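Local coordinates for protein Pcdhgb2 (Mus musculus, PDB 5SZR) that probably mediates calcium-dependent cell adhesion as a clustered protocadherin and may take part in setting up and maintaining specific neuronal connections in the brain, at residues D8-T13 with L25-T30; R53-D58 with K76-N81; V354-A359 with L367-L372; V409-G412 with P416-A419. One frame throughout, in Å; residues are numbered along the deposited sequence.

Contact 1. Residues D8-T13 with L25-T30; sequences DVFSVT and LQVTAT. With MAN (alpha-D-mannopyranose), chain S.
L25 projects across the first cadherin repeat of this chain to meet F10 and V12, which point back at it from strand 9-15. Its CG stands anti to the backbone N (chi1 -175°), a setting that carries the isobutyl branch over to the other segment. There CD2 comes within 3.6 Å of F10 CB and within 3.8 Å of F10 CG, touching the root of the aromatic side chain, the two side chains crossing at about a right angle. The base of the same leucine is met by V12, whose CG1 approaches L25 CB at 4.3 Å. At Q26 the chain turns its other side to a mannose: Q26 N lies 2.9 Å from O3 of this sugar, the O-linked mannose on S23, while the glutamine amide is held by T61. V27 points inward again. Its CG1 sits over one face of the F10 ring as a CH-pi contact, 4.0 Å from the centroid and 22° off the ring normal, displaced toward CE2. Backbone hydrogen bonds to S95, Q97 and K99 hold strand 9-15 against strand 91-101, whereas strand 23-26 pairs with strand 63-66 in the opposing sheet of the sandwich. Their meeting is wholly hydrocarbon and aromatic, and its cohesion rests on dispersion and exclusion of water, with direction given by the one CH-pi approach.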
loop_
_atom_site.group_PDB
_atom_site.type_symbol
_atom_site.label_atom_id
_atom_site.label_comp_id
_atom_site.label_asym_id
_atom_site.label_seq_id
_atom_site.Cartn_x
_atom_site.Cartn_y
_atom_site.Cartn_z
ATOM N N ASP A 8 61.962 53.923 9.175
ATOM C CA ASP A 8 61.028 54.436 8.179
ATOM C C ASP A 8 59.748 53.609 8.104
ATOM O O ASP A 8 58.656 54.174 7.986
ATOM C CB ASP A 8 61.702 54.507 6.810
ATOM C CG ASP A 8 62.818 55.533 6.770
ATOM O OD1 ASP A 8 62.829 56.429 7.642
ATOM O OD2 ASP A 8 63.679 55.447 5.870
ATOM N N VAL A 9 59.848 52.282 8.178
ATOM C CA VAL A 9 58.709 51.400 7.918
ATOM C C VAL A 9 58.536 50.442 9.091
ATOM O O VAL A 9 59.436 49.646 9.385
ATOM C CB VAL A 9 58.876 50.613 6.609
ATOM C CG1 VAL A 9 57.637 49.774 6.340
ATOM C CG2 VAL A 9 59.147 51.558 5.448
ATOM N N PHE A 10 57.385 50.521 9.752
ATOM C CA PHE A 10 56.989 49.593 10.800
ATOM C C PHE A 10 55.994 48.581 10.236
ATOM O O PHE A 10 55.217 48.894 9.331
ATOM C CB PHE A 10 56.350 50.331 11.983
ATOM C CG PHE A 10 57.226 51.392 12.604
ATOM C CD1 PHE A 10 57.954 51.124 13.753
ATOM C CD2 PHE A 10 57.298 52.665 12.056
ATOM C CE1 PHE A 10 58.754 52.101 14.335
ATOM C CE2 PHE A 10 58.092 53.643 12.631
ATOM C CZ PHE A 10 58.820 53.362 13.772
ATOM N N SER A 11 56.015 47.364 10.781
ATOM C CA SER A 11 55.100 46.305 10.355
ATOM C C SER A 11 54.429 45.689 11.575
ATOM O O SER A 11 55.113 45.239 12.502
ATOM C CB SER A 11 55.829 45.225 9.551
ATOM O OG SER A 11 56.217 45.709 8.278
ATOM N N VAL A 12 53.095 45.672 11.572
ATOM C CA VAL A 12 52.310 45.034 12.620
ATOM C C VAL A 12 51.241 44.165 11.971
ATOM O O VAL A 12 50.810 44.422 10.842
ATOM C CB VAL A 12 51.661 46.061 13.579
ATOM C CG1 VAL A 12 52.720 46.887 14.280
ATOM C CG2 VAL A 12 50.686 46.956 12.830
ATOM N N THR A 13 50.820 43.125 12.688
ATOM C CA THR A 13 49.722 42.265 12.262
ATOM C C THR A 13 48.586 42.346 13.273
ATOM O O THR A 13 48.820 42.434 14.482
ATOM C CB THR A 13 50.155 40.799 12.106
ATOM O OG1 THR A 13 50.391 40.224 13.397
ATOM C CG2 THR A 13 51.413 40.690 11.261
ATOM N N LEU A 25 49.898 50.535 17.426
ATOM C CA LEU A 25 51.296 50.931 17.506
ATOM C C LEU A 25 51.356 52.404 17.872
ATOM O O LEU A 25 50.461 53.178 17.520
ATOM C CB LEU A 25 52.035 50.689 16.183
ATOM C CG LEU A 25 53.544 50.959 16.190
ATOM C CD1 LEU A 25 54.267 49.906 17.016
ATOM C CD2 LEU A 25 54.114 51.030 14.779
ATOM N N GLN A 26 52.409 52.779 18.590
ATOM C CA GLN A 26 52.742 54.176 18.819
ATOM C C GLN A 26 54.053 54.480 18.112
ATOM O O GLN A 26 55.042 53.760 18.293
ATOM C CB GLN A 26 52.858 54.492 20.311
ATOM C CG GLN A 26 53.220 55.940 20.585
ATOM C CD GLN A 26 53.342 56.251 22.063
ATOM O OE1 GLN A 26 53.220 55.366 22.911
ATOM N NE2 GLN A 26 53.581 57.519 22.380
ATOM N N VAL A 27 54.053 55.525 17.291
ATOM C CA VAL A 27 55.259 56.011 16.633
ATOM C C VAL A 27 55.609 57.373 17.216
ATOM O O VAL A 27 54.723 58.201 17.462
ATOM C CB VAL A 27 55.082 56.087 15.104
ATOM C CG1 VAL A 27 55.081 54.690 14.506
ATOM C CG2 VAL A 27 53.793 56.816 14.750
ATOM N N THR A 28 56.899 57.600 17.454
ATOM C CA THR A 28 57.378 58.855 18.015
ATOM C C THR A 28 58.588 59.341 17.231
ATOM O O THR A 28 59.444 58.545 16.834
ATOM C CB THR A 28 57.745 58.710 19.504
ATOM O OG1 THR A 28 58.575 57.558 19.691
ATOM C CG2 THR A 28 56.493 58.576 20.359
ATOM N N ALA A 29 58.643 60.650 17.001
ATOM C CA ALA A 29 59.786 61.315 16.399
ATOM C C ALA A 29 60.515 62.138 17.454
ATOM O O ALA A 29 59.957 62.478 18.501
ATOM C CB ALA A 29 59.354 62.205 15.228
ATOM N N THR A 30 61.775 62.461 17.170
ATOM C CA THR A 30 62.668 63.071 18.152
ATOM C C THR A 30 63.193 64.412 17.654
ATOM O O THR A 30 63.767 64.492 16.564
ATOM C CB THR A 30 63.849 62.149 18.465
ATOM O OG1 THR A 30 63.367 60.893 18.957
ATOM C CG2 THR A 30 64.747 62.786 19.513
HETATM C C1 MAN S . 49.068 49.603 22.932
HETATM C C2 MAN S . 49.977 50.785 22.547
HETATM C C3 MAN S . 50.879 50.397 21.359
HETATM C C4 MAN S . 51.599 49.055 21.610
HETATM C C5 MAN S . 50.557 47.973 21.932
HETATM C C6 MAN S . 51.177 46.627 22.254
HETATM O O2 MAN S . 50.857 51.131 23.622
HETATM O O3 MAN S . 51.823 51.419 21.042
HETATM O O4 MAN S . 52.334 48.672 20.457
HETATM O O5 MAN S . 49.777 48.389 23.083
HETATM O O6 MAN S . 52.105 46.311 21.222
#

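Contact 2. Residues R53-D58 with K76-N81; sequences RIFNLD and KSYTLN
Y78 OH, the polar tip of the side chain that spans this contact, comes up against a hydrocarbon, I54 CG1, at 4.0 Å. The two side chains cross at about a right angle, and the isoleucine lies obliquely to the tyrosine ring, neither over its face nor at its edge. The main aromatic contact is made by F55, the first residue to leave helical geometry after helix 49-54. Its ring turns an edge onto the face of Y78 in a T-shaped pair: the centroids are 5.1 Å apart and the planes meet at 82°. With F55 CG anti to its carbonyl carbon (chi1 -58°), the ring reaches across so that F55 CE2 makes the closest approach, 3.5 Å from Y78 CG, and the edge is aimed at the root of the tyrosine ring and not at its middle. L80 packs over one face of F55, with CD1 4.2 Å from the ring centroid, while CD2 of the same leucine lies 4.0 Å from F55 CG. The opposite face of that ring carries I54 CG2, which leaves F55 sandwiched between two aliphatic groups while its edge faces the tyrosine. The contact is part of the hydrophobic core of a cadherin repeat. Strand 55-57 pairs with strand 63-66 in one sheet, strand 77-85 with strand 91-101 in the other; F44 from strand 41-44 touches both F55 and L80, I96 and V98 of the adjacent strand 91-101 touch L80, and V98 and I100 touch Y78.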
loop_
_atom_site.group_PDB
_atom_site.type_symbol
_atom_site.label_atom_id
_atom_site.label_comp_id
_atom_site.label_asym_id
_atom_site.label_seq_id
_atom_site.Cartn_x
_atom_site.Cartn_y
_atom_site.Cartn_z
ATOM N N ARG A 53 39.008 55.951 8.217
ATOM C CA ARG A 53 37.750 55.441 8.736
ATOM C C ARG A 53 37.923 54.282 9.710
ATOM O O ARG A 53 36.974 53.939 10.422
ATOM C CB ARG A 53 36.857 55.000 7.569
ATOM C CG ARG A 53 35.373 55.186 7.809
ATOM C CD ARG A 53 34.674 55.687 6.552
ATOM N NE ARG A 53 35.440 56.716 5.842
ATOM C CZ ARG A 53 35.612 57.968 6.266
ATOM N NH1 ARG A 53 36.317 58.826 5.537
ATOM N NH2 ARG A 53 35.089 58.366 7.419
ATOM N N ILE A 54 39.106 53.684 9.769
ATOM C CA ILE A 54 39.363 52.521 10.603
ATOM C C ILE A 54 40.293 52.852 11.766
ATOM O O ILE A 54 40.100 52.351 12.878
ATOM C CB ILE A 54 39.939 51.370 9.744
ATOM C CG1 ILE A 54 38.880 50.830 8.782
ATOM C CG2 ILE A 54 40.499 50.255 10.614
ATOM C CD1 ILE A 54 37.735 50.125 9.478
ATOM N N PHE A 55 41.297 53.694 11.534
ATOM C CA PHE A 55 42.323 53.976 12.526
ATOM C C PHE A 55 42.224 55.407 13.042
ATOM O O PHE A 55 41.815 56.326 12.323
ATOM C CB PHE A 55 43.726 53.747 11.948
ATOM C CG PHE A 55 43.952 52.357 11.444
ATOM C CD1 PHE A 55 44.343 51.351 12.306
ATOM C CD2 PHE A 55 43.776 52.058 10.104
ATOM C CE1 PHE A 55 44.552 50.066 11.843
ATOM C CE2 PHE A 55 43.984 50.777 9.632
ATOM C CZ PHE A 55 44.372 49.776 10.504
ATOM N N ASN A 56 42.615 55.583 14.303
ATOM C CA ASN A 56 42.684 56.890 14.942
ATOM C C ASN A 56 44.127 57.169 15.336
ATOM O O ASN A 56 44.759 56.354 16.017
ATOM C CB ASN A 56 41.772 56.952 16.169
ATOM C CG ASN A 56 41.883 58.268 16.908
ATOM O OD1 ASN A 56 42.680 58.405 17.839
ATOM N ND2 ASN A 56 41.085 59.247 16.497
ATOM N N LEU A 57 44.647 58.313 14.901
ATOM C CA LEU A 57 46.011 58.729 15.201
ATOM C C LEU A 57 45.970 59.917 16.152
ATOM O O LEU A 57 45.451 60.982 15.799
ATOM C CB LEU A 57 46.768 59.089 13.922
ATOM C CG LEU A 57 48.129 59.768 14.117
ATOM C CD1 LEU A 57 49.053 58.892 14.951
ATOM C CD2 LEU A 57 48.771 60.100 12.777
ATOM N N ASP A 58 46.516 59.733 17.352
ATOM C CA ASP A 58 46.629 60.833 18.302
ATOM C C ASP A 58 47.590 61.879 17.750
ATOM O O ASP A 58 48.772 61.594 17.531
ATOM C CB ASP A 58 47.109 60.316 19.657
ATOM C CG ASP A 58 46.921 61.330 20.776
ATOM O OD1 ASP A 58 46.944 62.550 20.506
ATOM O OD2 ASP A 58 46.754 60.903 21.938
ATOM N N LYS A 76 42.588 43.019 3.509
ATOM C CA LYS A 76 43.639 42.198 4.092
ATOM C C LYS A 76 44.820 43.004 4.621
ATOM O O LYS A 76 45.643 42.449 5.359
ATOM C CB LYS A 76 44.145 41.181 3.064
ATOM C CG LYS A 76 43.085 40.214 2.586
ATOM C CD LYS A 76 43.656 39.235 1.576
ATOM C CE LYS A 76 42.560 38.445 0.900
ATOM N NZ LYS A 76 43.073 37.745 -0.310
ATOM N N SER A 77 44.930 44.286 4.275
ATOM C CA SER A 77 46.086 45.066 4.700
ATOM C C SER A 77 45.766 46.551 4.616
ATOM O O SER A 77 44.899 46.980 3.851
ATOM C CB SER A 77 47.325 44.742 3.857
ATOM O OG SER A 77 47.126 45.098 2.500
ATOM N N TYR A 78 46.489 47.330 5.419
ATOM C CA TYR A 78 46.377 48.781 5.435
ATOM C C TYR A 78 47.764 49.405 5.419
ATOM O O TYR A 78 48.682 48.923 6.092
ATOM C CB TYR A 78 45.614 49.281 6.667
ATOM C CG TYR A 78 44.179 48.808 6.762
ATOM C CD1 TYR A 78 43.153 49.515 6.152
ATOM C CD2 TYR A 78 43.851 47.667 7.485
ATOM C CE1 TYR A 78 41.834 49.084 6.244
ATOM C CE2 TYR A 78 42.545 47.234 7.586
ATOM C CZ TYR A 78 41.540 47.944 6.962
ATOM O OH TYR A 78 40.240 47.518 7.065
ATOM N N THR A 79 47.904 50.487 4.656
ATOM C CA THR A 79 49.139 51.254 4.568
ATOM C C THR A 79 48.917 52.603 5.239
ATOM O O THR A 79 48.075 53.392 4.795
ATOM C CB THR A 79 49.574 51.437 3.114
ATOM O OG1 THR A 79 50.085 50.198 2.607
ATOM C CG2 THR A 79 50.654 52.499 3.006
ATOM N N LEU A 80 49.667 52.862 6.305
ATOM C CA LEU A 80 49.528 54.074 7.100
ATOM C C LEU A 80 50.798 54.906 6.963
ATOM O O LEU A 80 51.889 54.445 7.317
ATOM C CB LEU A 80 49.259 53.740 8.570
ATOM C CG LEU A 80 47.838 53.358 8.998
ATOM C CD1 LEU A 80 47.399 52.027 8.402
ATOM C CD2 LEU A 80 47.727 53.327 10.521
ATOM N N ASN A 81 50.656 56.120 6.444
ATOM C CA ASN A 81 51.752 57.077 6.371
ATOM C C ASN A 81 51.493 58.166 7.401
ATOM O O ASN A 81 50.425 58.789 7.390
ATOM C CB ASN A 81 51.871 57.671 4.969
ATOM C CG ASN A 81 51.995 56.609 3.897
ATOM O OD1 ASN A 81 52.804 55.687 4.006
ATOM N ND2 ASN A 81 51.183 56.728 2.852
#

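Contact 3. Residues V354-A359 with L367-L372; sequences VVAVDA and LSYHVL. With CA (calcium ion), chain R.
Y369 runs from strand 368-374 across to V354 and A356 on the facing strand, and its atoms meet them in turn. From CB, with CG anti to the carbonyl carbon (chi1 -62°), the ring slides past V354 in the opposite direction. CD1 comes to 4.1 Å from V354 CB, and CE1 lies 3.8 Å from V354 CG1, which sits at the ring edge near its plane. CZ faces the carbonyl oxygen of V354. At the tip, OH takes a weak hydrogen bond from A356 N at 3.5 Å and touches A356 CB. A water joins the same two segments: it donates to V354 O at 2.7 Å and lies 3.2 Å from Y369 OH. Nearer the calcium ion, L367 straddles the strand end, CD1 packing on A356 CB at 3.8 Å and CD2 on D358 OD2 at 3.7 Å. D358 binds the metal through both carboxylate oxygens, in a site completed by N319, N321, D360, N364 and D411. L367 CD2 thus lies against a carboxylate oxygen that also binds the metal, and the apolar packing between the two sheets of this cadherin repeat runs up to the first shell of the calcium.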
loop_
_atom_site.group_PDB
_atom_site.type_symbol
_atom_site.label_atom_id
_atom_site.label_comp_id
_atom_site.label_asym_id
_atom_site.label_seq_id
_atom_site.Cartn_x
_atom_site.Cartn_y
_atom_site.Cartn_z
ATOM N N VAL A 354 -45.632 -50.445 -2.900
ATOM C CA VAL A 354 -45.608 -49.141 -3.547
ATOM C C VAL A 354 -44.176 -48.829 -3.956
ATOM O O VAL A 354 -43.246 -48.939 -3.148
ATOM C CB VAL A 354 -46.177 -48.061 -2.615
ATOM C CG1 VAL A 354 -46.357 -46.754 -3.364
ATOM C CG2 VAL A 354 -47.496 -48.525 -2.023
ATOM N N VAL A 355 -43.985 -48.466 -5.221
ATOM C CA VAL A 355 -42.675 -48.101 -5.750
ATOM C C VAL A 355 -42.758 -46.656 -6.224
ATOM O O VAL A 355 -43.467 -46.356 -7.193
ATOM C CB VAL A 355 -42.230 -49.029 -6.888
ATOM C CG1 VAL A 355 -40.897 -48.560 -7.451
ATOM C CG2 VAL A 355 -42.138 -50.463 -6.397
ATOM N N ALA A 356 -42.043 -45.762 -5.544
ATOM C CA ALA A 356 -42.044 -44.347 -5.889
ATOM C C ALA A 356 -40.615 -43.854 -6.065
ATOM O O ALA A 356 -39.666 -44.441 -5.538
ATOM C CB ALA A 356 -42.753 -43.502 -4.827
ATOM N N VAL A 357 -40.476 -42.762 -6.822
ATOM C CA VAL A 357 -39.196 -42.107 -7.060
ATOM C C VAL A 357 -39.352 -40.613 -6.795
ATOM O O VAL A 357 -40.458 -40.096 -6.639
ATOM C CB VAL A 357 -38.668 -42.343 -8.489
ATOM C CG1 VAL A 357 -38.270 -43.795 -8.681
ATOM C CG2 VAL A 357 -39.709 -41.922 -9.518
ATOM N N ASP A 358 -38.214 -39.921 -6.761
ATOM C CA ASP A 358 -38.176 -38.491 -6.462
ATOM C C ASP A 358 -36.948 -37.898 -7.136
ATOM O O ASP A 358 -35.829 -38.366 -6.904
ATOM C CB ASP A 358 -38.139 -38.252 -4.949
ATOM C CG ASP A 358 -38.500 -36.832 -4.566
ATOM O OD1 ASP A 358 -37.838 -35.889 -5.046
ATOM O OD2 ASP A 358 -39.451 -36.653 -3.780
ATOM N N ALA A 359 -37.154 -36.872 -7.965
ATOM C CA ALA A 359 -36.076 -36.314 -8.776
ATOM C C ALA A 359 -35.046 -35.534 -7.967
ATOM O O ALA A 359 -33.978 -35.210 -8.505
ATOM C CB ALA A 359 -36.655 -35.409 -9.868
ATOM N N LEU A 367 -37.739 -40.976 0.719
ATOM C CA LEU A 367 -39.166 -41.254 0.732
ATOM C C LEU A 367 -39.566 -42.071 1.951
ATOM O O LEU A 367 -38.821 -42.940 2.412
ATOM C CB LEU A 367 -39.580 -41.974 -0.550
ATOM C CG LEU A 367 -39.200 -41.167 -1.789
ATOM C CD1 LEU A 367 -39.848 -41.751 -3.029
ATOM C CD2 LEU A 367 -39.565 -39.691 -1.612
ATOM N N SER A 368 -40.748 -41.770 2.476
ATOM C CA SER A 368 -41.336 -42.505 3.581
ATOM C C SER A 368 -42.811 -42.709 3.276
ATOM O O SER A 368 -43.457 -41.826 2.701
ATOM C CB SER A 368 -41.168 -41.770 4.910
ATOM O OG SER A 368 -42.103 -40.712 5.015
ATOM N N TYR A 369 -43.336 -43.865 3.674
ATOM C CA TYR A 369 -44.659 -44.328 3.278
ATOM C C TYR A 369 -45.569 -44.384 4.497
ATOM O O TYR A 369 -45.188 -44.936 5.533
ATOM C CB TYR A 369 -44.556 -45.703 2.616
ATOM C CG TYR A 369 -43.726 -45.688 1.349
ATOM C CD1 TYR A 369 -44.336 -45.606 0.103
ATOM C CD2 TYR A 369 -42.336 -45.744 1.399
ATOM C CE1 TYR A 369 -43.588 -45.587 -1.058
ATOM C CE2 TYR A 369 -41.572 -45.721 0.238
ATOM C CZ TYR A 369 -42.205 -45.638 -0.986
ATOM O OH TYR A 369 -41.459 -45.619 -2.143
ATOM N N HIS A 370 -46.768 -43.817 4.373
ATOM C CA HIS A 370 -47.677 -43.678 5.501
ATOM C C HIS A 370 -49.086 -44.094 5.109
ATOM O O HIS A 370 -49.523 -43.855 3.978
ATOM C CB HIS A 370 -47.698 -42.237 6.014
ATOM C CG HIS A 370 -46.341 -41.689 6.328
ATOM N ND1 HIS A 370 -45.808 -41.703 7.598
ATOM C CD2 HIS A 370 -45.409 -41.112 5.533
ATOM C CE1 HIS A 370 -44.606 -41.155 7.573
ATOM N NE2 HIS A 370 -44.340 -40.790 6.332
ATOM N N VAL A 371 -49.790 -44.717 6.052
ATOM C CA VAL A 371 -51.209 -45.025 5.902
ATOM C C VAL A 371 -52.006 -43.822 6.382
ATOM O O VAL A 371 -51.917 -43.438 7.552
ATOM C CB VAL A 371 -51.598 -46.286 6.691
ATOM C CG1 VAL A 371 -53.125 -46.458 6.704
ATOM C CG2 VAL A 371 -50.934 -47.517 6.097
ATOM N N LEU A 372 -52.790 -43.225 5.486
ATOM C CA LEU A 372 -53.659 -42.133 5.907
ATOM C C LEU A 372 -55.013 -42.645 6.386
ATOM O O LEU A 372 -55.537 -42.164 7.398
ATOM C CB LEU A 372 -53.849 -41.132 4.763
ATOM C CG LEU A 372 -52.576 -40.583 4.108
ATOM C CD1 LEU A 372 -52.937 -39.611 2.989
ATOM C CD2 LEU A 372 -51.648 -39.912 5.131
HETATM CA CA CA R . -38.730 -34.123 -3.468
HETATM O O HOH W 1 -40.614 -48.613 -2.933
#

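Contact 4. Residues V409-G412 with P416-A419; sequences VRDG and PLSA. With CA (calcium ion), chain R; MAN (alpha-D-mannopyranose), chain U.
V409-G412 and P416-A419 are the facing ends of a beta hairpin, formed by strands 402-410 and 418-428 of the last cadherin repeat. V409 and A419 make an antiparallel hydrogen-bonded pair, N of each reaching O of the other at 2.8 Å (V409 N to A419 O) and 2.9 Å (A419 N to V409 O). R410 and S418 follow as a non-hydrogen-bonded pair. Beyond it, D411 N donates to L417 O at 3.1 Å, extending the backbone bonding into the turn. V409 CG1 and A419 CB pack together on one face; R410 and S418 share the other. S418 OG is bonded covalently to C1 of an O-linked mannose, and R410, its chain extended from CG to NE, lies alongside the sugar. R410 NE donates to the ring oxygen O5 at 2.9 Å and 156°, with a weak, poorly aligned bond to O6, and NH2 reaches O5 at 3.3 Å, so the guanidinium grips mainly the ring oxygen. The aspartate next in line faces a calcium ion instead. D411 CG lies between the backbone N and the carbonyl carbon (chi1 60°), which turns the carboxylate back toward L417: the two side chains run side by side in the same direction. L417 N meets D411 OD1 at 3.1 Å from above the carboxylate plane. G413 N donates to OD1 as well, so two backbone N-H groups of the connecting turn grip this oxygen, while D411 OD2 binds the calcium at 2.6 Å.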
loop_
_atom_site.group_PDB
_atom_site.type_symbol
_atom_site.label_atom_id
_atom_site.label_comp_id
_atom_site.label_asym_id
_atom_site.label_seq_id
_atom_site.Cartn_x
_atom_site.Cartn_y
_atom_site.Cartn_z
ATOM N N VAL A 409 -46.934 -41.391 0.036
ATOM C CA VAL A 409 -45.480 -41.423 -0.049
ATOM C C VAL A 409 -44.986 -39.983 0.022
ATOM O O VAL A 409 -45.337 -39.154 -0.828
ATOM C CB VAL A 409 -45.000 -42.137 -1.325
ATOM C CG1 VAL A 409 -45.779 -41.663 -2.546
ATOM C CG2 VAL A 409 -43.510 -41.952 -1.515
ATOM N N ARG A 410 -44.197 -39.679 1.053
ATOM C CA ARG A 410 -43.723 -38.331 1.332
ATOM C C ARG A 410 -42.205 -38.274 1.234
ATOM O O ARG A 410 -41.513 -39.258 1.511
ATOM C CB ARG A 410 -44.150 -37.869 2.729
ATOM C CG ARG A 410 -45.642 -37.934 2.976
ATOM C CD ARG A 410 -46.042 -37.181 4.237
ATOM N NE ARG A 410 -47.434 -36.744 4.153
ATOM C CZ ARG A 410 -48.430 -37.235 4.883
ATOM N NH1 ARG A 410 -48.197 -38.175 5.790
ATOM N NH2 ARG A 410 -49.659 -36.767 4.718
ATOM N N ASP A 411 -41.683 -37.114 0.843
ATOM C CA ASP A 411 -40.247 -36.917 0.918
ATOM C C ASP A 411 -39.893 -36.290 2.267
ATOM O O ASP A 411 -40.759 -36.026 3.106
ATOM C CB ASP A 411 -39.734 -36.091 -0.270
ATOM C CG ASP A 411 -40.358 -34.701 -0.360
ATOM O OD1 ASP A 411 -40.736 -34.114 0.676
ATOM O OD2 ASP A 411 -40.455 -34.184 -1.492
ATOM N N GLY A 412 -38.606 -36.062 2.489
ATOM C CA GLY A 412 -38.161 -35.534 3.761
ATOM C C GLY A 412 -37.880 -34.047 3.726
ATOM O O GLY A 412 -37.210 -33.515 4.612
ATOM N N PRO A 416 -42.901 -30.915 3.271
ATOM C CA PRO A 416 -42.859 -32.198 2.549
ATOM C C PRO A 416 -43.867 -32.252 1.408
ATOM O O PRO A 416 -45.057 -31.991 1.601
ATOM C CB PRO A 416 -43.203 -33.230 3.632
ATOM C CG PRO A 416 -42.990 -32.522 4.936
ATOM C CD PRO A 416 -43.292 -31.081 4.680
ATOM N N LEU A 417 -43.388 -32.617 0.220
ATOM C CA LEU A 417 -44.265 -32.955 -0.893
ATOM C C LEU A 417 -44.599 -34.444 -0.856
ATOM O O LEU A 417 -43.840 -35.257 -0.319
ATOM C CB LEU A 417 -43.615 -32.595 -2.231
ATOM C CG LEU A 417 -43.144 -31.149 -2.404
ATOM C CD1 LEU A 417 -42.418 -30.976 -3.731
ATOM C CD2 LEU A 417 -44.306 -30.177 -2.296
ATOM N N SER A 418 -45.748 -34.800 -1.433
ATOM C CA SER A 418 -46.222 -36.172 -1.324
ATOM C C SER A 418 -47.026 -36.572 -2.554
ATOM O O SER A 418 -47.456 -35.733 -3.351
ATOM C CB SER A 418 -47.081 -36.366 -0.074
ATOM O OG SER A 418 -48.314 -35.687 -0.225
ATOM N N ALA A 419 -47.214 -37.881 -2.690
ATOM C CA ALA A 419 -48.159 -38.475 -3.621
ATOM C C ALA A 419 -48.997 -39.493 -2.860
ATOM O O ALA A 419 -48.569 -40.018 -1.828
ATOM C CB ALA A 419 -47.452 -39.145 -4.808
HETATM CA CA CA R . -38.730 -34.123 -3.468
HETATM C C1 MAN U . -49.113 -35.904 0.951
HETATM C C2 MAN U . -50.473 -35.420 0.434
HETATM C C3 MAN U . -50.404 -33.915 0.173
HETATM C C4 MAN U . -49.976 -33.187 1.445
HETATM C C5 MAN U . -48.594 -33.711 1.862
HETATM C C6 MAN U . -48.081 -33.100 3.150
HETATM O O2 MAN U . -51.481 -35.596 1.443
HETATM O O3 MAN U . -51.632 -33.390 -0.308
HETATM O O4 MAN U . -49.916 -31.782 1.216
HETATM O O5 MAN U . -48.667 -35.153 2.060
HETATM O O6 MAN U . -47.094 -33.980 3.681
#

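Overall arrangement
Along the chain the contacts follow in series. Contacts 1 and 2 lie in the first cadherin repeat of this fragment, their centres 12 Å apart without touching, and each bridges the same two sheets of that sandwich. Contacts 3 and 4 lie in the last repeat, with centres 7 Å apart: they touch where strands 368-374 and 402-410 run side by side, S368 N reaching R410 O, and D358 and D411 bind one calcium ion. The two pairs sit on opposite sides of the chain's centre, contacts 1 and 3 about 139 Å apart between centres. Sheet-to-sheet packing thus recurs in contacts 1, 2 and 3, while contact 4 is a hairpin end beside the calcium, which probably rigidifies the extended rod.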